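Local coordinates for protein DnaB intein (Synechocystis sp., PDB 1MI8) that probably carries out protein splicing, excising itself from a replicative DNA helicase precursor and joining the flanking host segments, at residues K28-W33 against S48-T53; I35-M40 against R76-D81; P144-F147 against I152-H155. The protein carries 4 engineered substitutions. All blocks are in the same frame, centred on the assembly; numbering follows the deposited sequence.

Contact 1: K28-W33 against S48-T53; sequences KDFEIW and SRVFMT. Engineered in segment 48-53: M52 (natural residue Cys).
K28, D29 and F30 meet S48 and V50 beside the beta hairpin of strands 31-36 and 41-63, on its side away from the turn. Residues 28-30 lead toward strand 31-36. K28 and D29 meet a backbone atom, S48 O; the CB of S48 points away from segment 28-33. K28 CB lies 3.3 Å from S48 O. The lysine chain then runs out past it and bends at chi3 (-59°), which leaves K28 CE still 3.9 Å from S48 O while the ammonium end turns away. D29 OD1 lies 3.8 Å from S48 O; both are acceptors, so this is proximity and not a bond. The backbones of D29 and F30 bond to V47, just before segment 48-53, and that of I32 bonds to A45. The hairpin belongs to the large curled antiparallel sheet of the all-beta intein splicing (Hint) fold. The apolar part of the contact joins F30 and V50. F30 holds CG between its backbone N and carbonyl carbon (chi1 52°), and its ring reaches toward strand 41-63. V50 CG2 comes in at the ring edge, near the ring plane, 3.9 Å from F30 CZ and 4.0 Å from F30 CE2. The two side chains cross at about a right angle. V47 and L12 also pack on F30, and V50 also touches I21. S48 is tied to strand 120-140 by a backbone hydrogen bond with T140 and a weak one from OG to T140 O.

Contact 2: I35-M40 against R76-D81; sequences INEQTM and RFLTID
L78 reaches from strand 76-79 to I35, E37 and M40, around the turn of the hairpin of strands 31-36 and 41-63. This joins the large curled sheet of the intein splicing (Hint) fold to the small hairpin of strands 76-79 and 82-85. The backbones stay well apart: the nearest CA atoms, those of E37 and L78, are 9.5 Å from each other. The contact is therefore made by side chains alone, and L78 gives the largest share. Its CG stands opposite the backbone N across CA-CB (chi1 -179°), which sends both methyls toward segment 35-40. The two methyls have different partners. CD2 takes the isoleucine: L78 CD2 is 3.7 Å from I35 CD1, and I35 CG2 is a little farther from the same methyl, at 4.1 Å. I35 is extended through chi2 (-168°), so its terminal methyl leads, and the two side chains cross at about a right angle. CD1 takes the glutamate: E37 OE1 lies 3.6 Å from L78 CD1. E37 and L78 slide past each other in opposite directions, so the carboxylate rests alongside the leucine methyl. The other carboxylate oxygen, E37 OE2, accepts a hydrogen bond from W83 NE1 in strand 82-85, which holds the carboxylate near L78. W83 also packs on L78, as does A96, whose backbone is bonded to that of L78. I35 is buried further by I120 and I153. M40 adds a looser touch. Its chain curls back, and the methyl M40 CE stands 4.4 Å from L78 CD2.

Contact 3: P144-F147 against I152-H155; sequences PHNF and IIVH
N146 and F147 pair with H155 and V154 in the short antiparallel hairpin of strands 146-149 and 152-155, buried near the centre of the intein splicing (Hint) fold. F147 and V154 form the hydrogen-bonded pair and satisfy each other twice: F147 N gives to V154 O at 2.7 Å, and V154 N gives to F147 O at 2.8 Å. N146 and H155 are the next, non-hydrogen-bonded pair; H155 bonds instead through its backbone to R76. The amide of N146 is used at both ends. N146 ND2 donates to P144 O at 2.9 Å, from above the carbonyl plane (64° out of it). Its OD1 accepts from I35 N, linking the hairpin to strand 31-36, and also lies beside I153 CG2. H145 O sits over one face of the H155 ring, 3.5 Å from H155 ND1, but the angle is too poor for a hydrogen bond. W83 meets this ring edge-to-face, and the H145 backbone is bonded to A156, near the C-terminal end, where inteins generally cyclize an asparagine. On the face carrying F147 and V154, V154 CG2 makes a CH-pi contact 3.6 Å from the F147 ring centroid, 14° off the ring normal.

In the fold
Along the chain, contacts 1 and 2 interlock: their segments alternate as 28-33, 35-40, 48-53 and 76-81. Contact 3 follows both. Contacts 1 and 2 share strand 31-36, yet their centres are about 20 Å apart. Contact 3 lies between them in space: its centre is about 12 Å from that of contact 1, about 8 Å from that of contact 2 and about 5 Å from the centre of the chain. I32 CD1 packs on F147 CB. On the other side, F77 packs on V154. The C-terminal hairpin is thus held inside the curled beta structure, consistent with a splicing fold that gathers the chain ends at its centre.

Contact 1: K28-W33 against S48-T53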
loop_
_atom_site.group_PDB
_atom_site.type_symbol
_atom_site.label_atom_id
_atom_site.label_comp_id
_atom_site.label_asym_id
_atom_site.label_seq_id
_atom_site.Cartn_x
_atom_site.Cartn_y
_atom_site.Cartn_z
ATOM N N LYS A 28 32.334 -8.260 -7.243
ATOM C CA LYS A 28 32.417 -6.862 -7.624
ATOM C C LYS A 28 32.853 -6.633 -9.048
ATOM O O LYS A 28 33.404 -7.508 -9.722
ATOM C CB LYS A 28 33.303 -6.047 -6.663
ATOM C CG LYS A 28 34.412 -6.805 -5.943
ATOM C CD LYS A 28 35.309 -5.834 -5.135
ATOM C CE LYS A 28 35.965 -4.768 -6.040
ATOM N NZ LYS A 28 36.959 -3.889 -5.333
ATOM N N ASP A 29 32.533 -5.444 -9.526
ATOM C CA ASP A 29 32.877 -5.031 -10.866
ATOM C C ASP A 29 32.253 -5.843 -11.971
ATOM O O ASP A 29 32.905 -6.225 -12.950
ATOM C CB ASP A 29 34.396 -4.979 -11.003
ATOM C CG ASP A 29 34.977 -3.773 -10.298
ATOM O OD1 ASP A 29 34.648 -3.558 -9.115
ATOM O OD2 ASP A 29 35.750 -3.035 -10.934
ATOM N N PHE A 30 30.967 -6.102 -11.801
ATOM C CA PHE A 30 30.211 -6.824 -12.806
ATOM C C PHE A 30 29.144 -5.844 -13.245
ATOM O O PHE A 30 28.771 -4.952 -12.510
ATOM C CB PHE A 30 29.611 -8.099 -12.229
ATOM C CG PHE A 30 28.840 -7.889 -10.973
ATOM C CD1 PHE A 30 27.471 -7.618 -11.023
ATOM C CD2 PHE A 30 29.480 -7.927 -9.731
ATOM C CE1 PHE A 30 26.735 -7.375 -9.851
ATOM C CE2 PHE A 30 28.749 -7.685 -8.540
ATOM C CZ PHE A 30 27.364 -7.404 -8.615
ATOM N N GLU A 31 28.664 -5.984 -14.457
ATOM C CA GLU A 31 27.682 -5.028 -14.870
ATOM C C GLU A 31 26.262 -5.394 -14.531
ATOM O O GLU A 31 25.891 -6.553 -14.544
ATOM C CB GLU A 31 27.796 -4.799 -16.363
ATOM C CG GLU A 31 28.271 -3.393 -16.656
ATOM C CD GLU A 31 29.525 -3.418 -17.434
ATOM O OE1 GLU A 31 29.554 -4.196 -18.411
ATOM O OE2 GLU A 31 30.469 -2.671 -17.076
ATOM N N ILE A 32 25.472 -4.386 -14.217
ATOM C CA ILE A 32 24.061 -4.607 -13.948
ATOM C C ILE A 32 23.292 -3.701 -14.908
ATOM O O ILE A 32 23.917 -3.032 -15.725
ATOM C CB ILE A 32 23.716 -4.342 -12.456
ATOM C CG1 ILE A 32 24.225 -2.972 -11.945
ATOM C CG2 ILE A 32 24.333 -5.462 -11.624
ATOM C CD1 ILE A 32 23.596 -1.700 -12.630
ATOM N N TRP A 33 21.966 -3.733 -14.887
ATOM C CA TRP A 33 21.173 -2.831 -15.743
ATOM C C TRP A 33 20.665 -1.636 -14.900
ATOM O O TRP A 33 20.101 -1.837 -13.828
ATOM C CB TRP A 33 19.997 -3.555 -16.356
ATOM C CG TRP A 33 20.399 -4.393 -17.513
ATOM C CD1 TRP A 33 20.316 -5.774 -17.624
ATOM C CD2 TRP A 33 20.953 -3.928 -18.750
ATOM N NE1 TRP A 33 20.781 -6.172 -18.856
ATOM C CE2 TRP A 33 21.173 -5.066 -19.565
ATOM C CE3 TRP A 33 21.288 -2.661 -19.250
ATOM C CZ2 TRP A 33 21.702 -4.968 -20.848
ATOM C CZ3 TRP A 33 21.815 -2.566 -20.528
ATOM C CH2 TRP A 33 22.015 -3.712 -21.313
ATOM N N SER A 48 30.026 -1.438 -7.931
ATOM C CA SER A 48 31.287 -1.244 -7.219
ATOM C C SER A 48 31.463 -2.306 -6.129
ATOM O O SER A 48 32.514 -2.941 -6.041
ATOM C CB SER A 48 31.327 0.161 -6.613
ATOM O OG SER A 48 30.272 0.298 -5.680
ATOM N N ARG A 49 30.426 -2.482 -5.302
ATOM C CA ARG A 49 30.432 -3.475 -4.233
ATOM C C ARG A 49 29.007 -3.844 -3.767
ATOM O O ARG A 49 28.046 -3.042 -3.904
ATOM C CB ARG A 49 31.245 -2.982 -3.026
ATOM C CG ARG A 49 30.458 -2.306 -1.945
ATOM C CD ARG A 49 31.367 -1.491 -1.011
ATOM N NE ARG A 49 30.644 -0.799 0.061
ATOM C CZ ARG A 49 30.424 -1.302 1.270
ATOM N NH1 ARG A 49 30.878 -2.521 1.586
ATOM N NH2 ARG A 49 29.731 -0.587 2.165
ATOM N N VAL A 50 28.911 -5.054 -3.212
ATOM C CA VAL A 50 27.680 -5.627 -2.678
ATOM C C VAL A 50 27.886 -5.827 -1.190
ATOM O O VAL A 50 28.963 -6.235 -0.789
ATOM C CB VAL A 50 27.388 -7.033 -3.243
ATOM C CG1 VAL A 50 26.029 -7.492 -2.741
ATOM C CG2 VAL A 50 27.477 -7.042 -4.756
ATOM N N PHE A 51 26.857 -5.586 -0.381
ATOM C CA PHE A 51 26.978 -5.745 1.065
ATOM C C PHE A 51 25.635 -5.934 1.790
ATOM O O PHE A 51 24.596 -5.496 1.296
ATOM C CB PHE A 51 27.670 -4.515 1.620
ATOM C CG PHE A 51 27.042 -3.243 1.181
ATOM C CD1 PHE A 51 26.046 -2.639 1.939
ATOM C CD2 PHE A 51 27.418 -2.658 -0.018
ATOM C CE1 PHE A 51 25.423 -1.463 1.502
ATOM C CE2 PHE A 51 26.802 -1.481 -0.470
ATOM C CZ PHE A 51 25.804 -0.884 0.287
ATOM N N MET A 52 25.668 -6.632 2.913
ATOM C CA MET A 52 24.493 -6.772 3.765
ATOM C C MET A 52 24.393 -5.619 4.759
ATOM O O MET A 52 25.497 -5.146 5.088
ATOM C CB MET A 52 24.523 -8.112 4.502
ATOM C CG MET A 52 23.568 -8.192 5.683
ATOM S SD MET A 52 24.356 -8.837 7.170
ATOM C CE MET A 52 24.593 -10.553 6.711
ATOM N N THR A 53 23.270 -5.105 5.086
ATOM C CA THR A 53 23.265 -3.981 6.011
ATOM C C THR A 53 22.646 -4.389 7.334
ATOM O O THR A 53 22.356 -3.539 8.179
ATOM C CB THR A 53 22.476 -2.786 5.467
ATOM O OG1 THR A 53 21.111 -3.184 5.189
ATOM C CG2 THR A 53 23.130 -2.267 4.207
#

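Contact 2: I35-M40 against R76-D81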
loop_
_atom_site.group_PDB
_atom_site.type_symbol
_atom_site.label_atom_id
_atom_site.label_comp_id
_atom_site.label_asym_id
_atom_site.label_seq_id
_atom_site.Cartn_x
_atom_site.Cartn_y
_atom_site.Cartn_z
ATOM N N ILE A 35 18.917 2.573 -15.118
ATOM C CA ILE A 35 18.226 3.499 -15.988
ATOM C C ILE A 35 19.018 4.819 -15.888
ATOM O O ILE A 35 19.515 5.175 -14.811
ATOM C CB ILE A 35 16.724 3.766 -15.546
ATOM C CG1 ILE A 35 16.070 4.693 -16.555
ATOM C CG2 ILE A 35 16.641 4.411 -14.151
ATOM C CD1 ILE A 35 14.736 5.281 -16.162
ATOM N N ASN A 36 19.163 5.512 -17.018
ATOM C CA ASN A 36 19.838 6.817 -17.038
ATOM C C ASN A 36 18.625 7.794 -16.952
ATOM O O ASN A 36 17.856 7.939 -17.895
ATOM C CB ASN A 36 20.640 6.931 -18.346
ATOM C CG ASN A 36 21.208 8.348 -18.591
ATOM O OD1 ASN A 36 22.179 8.503 -19.353
ATOM N ND2 ASN A 36 20.594 9.362 -17.991
ATOM N N GLU A 37 18.445 8.423 -15.802
ATOM C CA GLU A 37 17.284 9.290 -15.585
ATOM C C GLU A 37 17.147 10.483 -16.497
ATOM O O GLU A 37 16.035 10.910 -16.793
ATOM C CB GLU A 37 17.263 9.783 -14.165
ATOM C CG GLU A 37 17.134 8.724 -13.113
ATOM C CD GLU A 37 16.586 9.362 -11.862
ATOM O OE1 GLU A 37 15.361 9.611 -11.861
ATOM O OE2 GLU A 37 17.357 9.666 -10.922
ATOM N N GLN A 38 18.266 11.044 -16.935
ATOM C CA GLN A 38 18.190 12.153 -17.859
ATOM C C GLN A 38 17.604 11.703 -19.213
ATOM O O GLN A 38 16.731 12.381 -19.779
ATOM C CB GLN A 38 19.585 12.740 -18.052
ATOM C CG GLN A 38 20.138 13.456 -16.811
ATOM C CD GLN A 38 21.658 13.638 -16.881
ATOM O OE1 GLN A 38 22.247 13.561 -17.969
ATOM N NE2 GLN A 38 22.297 13.881 -15.725
ATOM N N THR A 39 18.083 10.568 -19.729
ATOM C CA THR A 39 17.611 10.049 -21.005
ATOM C C THR A 39 16.475 9.039 -20.913
ATOM O O THR A 39 15.821 8.749 -21.900
ATOM C CB THR A 39 18.692 9.291 -21.779
ATOM O OG1 THR A 39 19.157 8.165 -21.003
ATOM C CG2 THR A 39 19.883 10.210 -22.130
ATOM N N MET A 40 16.255 8.490 -19.738
ATOM C CA MET A 40 15.246 7.453 -19.576
ATOM C C MET A 40 15.551 6.186 -20.391
ATOM O O MET A 40 14.663 5.400 -20.689
ATOM C CB MET A 40 13.843 7.989 -19.871
ATOM C CG MET A 40 13.500 9.192 -18.972
ATOM S SD MET A 40 13.733 8.883 -17.183
ATOM C CE MET A 40 12.685 7.380 -17.062
ATOM N N ARG A 76 14.034 3.161 -2.180
ATOM C CA ARG A 76 13.369 3.920 -3.249
ATOM C C ARG A 76 13.170 3.249 -4.631
ATOM O O ARG A 76 14.023 2.487 -5.125
ATOM C CB ARG A 76 14.121 5.208 -3.444
ATOM C CG ARG A 76 14.146 6.039 -2.189
ATOM C CD ARG A 76 15.090 7.228 -2.372
ATOM N NE ARG A 76 14.671 8.322 -1.520
ATOM C CZ ARG A 76 14.819 8.361 -0.196
ATOM N NH1 ARG A 76 15.394 7.353 0.456
ATOM N NH2 ARG A 76 14.390 9.423 0.468
ATOM N N PHE A 77 12.006 3.538 -5.215
ATOM C CA PHE A 77 11.582 3.047 -6.522
ATOM C C PHE A 77 11.276 4.244 -7.419
ATOM O O PHE A 77 10.962 5.350 -6.928
ATOM C CB PHE A 77 10.327 2.179 -6.390
ATOM C CG PHE A 77 10.548 0.958 -5.577
ATOM C CD1 PHE A 77 10.616 1.039 -4.177
ATOM C CD2 PHE A 77 10.792 -0.272 -6.214
ATOM C CE1 PHE A 77 10.932 -0.100 -3.411
ATOM C CE2 PHE A 77 11.111 -1.414 -5.463
ATOM C CZ PHE A 77 11.185 -1.329 -4.064
ATOM N N LEU A 78 11.352 4.026 -8.727
ATOM C CA LEU A 78 11.205 5.141 -9.608
ATOM C C LEU A 78 9.798 5.317 -10.058
ATOM O O LEU A 78 9.222 4.461 -10.744
ATOM C CB LEU A 78 12.172 5.042 -10.777
ATOM C CG LEU A 78 12.102 6.216 -11.760
ATOM C CD1 LEU A 78 12.504 7.596 -11.091
ATOM C CD2 LEU A 78 13.022 5.892 -12.898
ATOM N N THR A 79 9.266 6.467 -9.623
ATOM C CA THR A 79 7.890 6.885 -9.889
ATOM C C THR A 79 7.831 7.869 -11.079
ATOM O O THR A 79 8.861 8.421 -11.474
ATOM C CB THR A 79 7.358 7.544 -8.567
ATOM O OG1 THR A 79 6.755 6.533 -7.739
ATOM C CG2 THR A 79 6.515 8.624 -8.794
ATOM N N ILE A 80 6.637 8.056 -11.661
ATOM C CA ILE A 80 6.469 9.003 -12.742
ATOM C C ILE A 80 6.929 10.350 -12.209
ATOM O O ILE A 80 7.476 11.140 -12.955
ATOM C CB ILE A 80 4.993 9.117 -13.215
ATOM C CG1 ILE A 80 4.575 7.815 -13.951
ATOM C CG2 ILE A 80 4.878 10.238 -14.222
ATOM C CD1 ILE A 80 3.046 7.608 -14.130
ATOM N N ASP A 81 6.724 10.663 -10.933
ATOM C CA ASP A 81 7.313 11.945 -10.596
ATOM C C ASP A 81 8.526 11.865 -9.675
ATOM O O ASP A 81 8.713 12.651 -8.764
ATOM C CB ASP A 81 6.244 13.030 -10.206
ATOM C CG ASP A 81 5.503 12.754 -8.923
ATOM O OD1 ASP A 81 6.163 12.813 -7.874
ATOM O OD2 ASP A 81 4.254 12.519 -8.968
#

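Contact 3: P144-F147 against I152-H155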
loop_
_atom_site.group_PDB
_atom_site.type_symbol
_atom_site.label_atom_id
_atom_site.label_comp_id
_atom_site.label_asym_id
_atom_site.label_seq_id
_atom_site.Cartn_x
_atom_site.Cartn_y
_atom_site.Cartn_z
ATOM N N PRO A 144 24.826 6.115 -12.328
ATOM C CA PRO A 144 23.352 6.125 -12.306
ATOM C C PRO A 144 22.710 5.795 -10.958
ATOM O O PRO A 144 21.562 6.121 -10.734
ATOM C CB PRO A 144 22.967 5.134 -13.437
ATOM C CG PRO A 144 24.060 4.140 -13.370
ATOM C CD PRO A 144 25.344 5.019 -13.164
ATOM N N HIS A 145 23.438 5.148 -10.062
ATOM C CA HIS A 145 22.922 4.795 -8.719
ATOM C C HIS A 145 21.613 3.975 -8.645
ATOM O O HIS A 145 20.793 4.181 -7.765
ATOM C CB HIS A 145 22.775 6.065 -7.837
ATOM C CG HIS A 145 24.072 6.793 -7.619
ATOM N ND1 HIS A 145 25.183 6.187 -7.071
ATOM C CD2 HIS A 145 24.460 8.054 -7.941
ATOM C CE1 HIS A 145 26.198 7.036 -7.068
ATOM N NE2 HIS A 145 25.788 8.177 -7.592
ATOM N N ASN A 146 21.381 3.080 -9.588
ATOM C CA ASN A 146 20.193 2.258 -9.458
ATOM C C ASN A 146 20.463 0.971 -10.206
ATOM O O ASN A 146 21.505 0.843 -10.886
ATOM C CB ASN A 146 18.978 2.990 -10.024
ATOM C CG ASN A 146 19.084 3.213 -11.515
ATOM O OD1 ASN A 146 18.710 2.354 -12.302
ATOM N ND2 ASN A 146 19.607 4.396 -11.911
ATOM N N PHE A 147 19.596 -0.019 -10.028
ATOM C CA PHE A 147 19.788 -1.306 -10.736
ATOM C C PHE A 147 18.492 -2.063 -10.801
ATOM O O PHE A 147 17.559 -1.780 -10.067
ATOM C CB PHE A 147 20.848 -2.218 -10.040
ATOM C CG PHE A 147 20.587 -2.472 -8.540
ATOM C CD1 PHE A 147 20.858 -1.486 -7.589
ATOM C CD2 PHE A 147 20.045 -3.694 -8.101
ATOM C CE1 PHE A 147 20.592 -1.702 -6.224
ATOM C CE2 PHE A 147 19.778 -3.929 -6.760
ATOM C CZ PHE A 147 20.040 -2.948 -5.800
ATOM N N ILE A 152 12.612 -5.041 -11.613
ATOM C CA ILE A 152 12.050 -3.763 -11.210
ATOM C C ILE A 152 13.238 -2.855 -11.034
ATOM O O ILE A 152 14.319 -3.294 -10.594
ATOM C CB ILE A 152 11.345 -3.887 -9.841
ATOM C CG1 ILE A 152 10.185 -4.899 -9.952
ATOM C CG2 ILE A 152 10.821 -2.547 -9.346
ATOM C CD1 ILE A 152 9.554 -5.165 -8.581
ATOM N N ILE A 153 13.052 -1.596 -11.378
ATOM C CA ILE A 153 14.136 -0.603 -11.204
ATOM C C ILE A 153 14.201 -0.189 -9.734
ATOM O O ILE A 153 13.196 0.251 -9.167
ATOM C CB ILE A 153 13.872 0.679 -11.984
ATOM C CG1 ILE A 153 13.857 0.388 -13.505
ATOM C CG2 ILE A 153 14.993 1.679 -11.695
ATOM C CD1 ILE A 153 15.209 0.026 -14.008
ATOM N N VAL A 154 15.367 -0.321 -9.107
ATOM C CA VAL A 154 15.468 0.108 -7.709
ATOM C C VAL A 154 16.743 0.970 -7.484
ATOM O O VAL A 154 17.750 0.791 -8.161
ATOM C CB VAL A 154 15.485 -1.114 -6.752
ATOM C CG1 VAL A 154 14.246 -2.003 -7.039
ATOM C CG2 VAL A 154 16.808 -1.921 -6.908
ATOM N N HIS A 155 16.673 1.869 -6.508
ATOM C CA HIS A 155 17.766 2.775 -6.205
ATOM C C HIS A 155 18.899 2.061 -5.491
ATOM O O HIS A 155 18.685 1.139 -4.701
ATOM C CB HIS A 155 17.259 3.913 -5.313
ATOM C CG HIS A 155 18.131 5.128 -5.348
ATOM N ND1 HIS A 155 19.370 5.168 -4.751
ATOM C CD2 HIS A 155 17.979 6.318 -5.984
ATOM C CE1 HIS A 155 19.950 6.326 -5.024
ATOM N NE2 HIS A 155 19.128 7.042 -5.767
#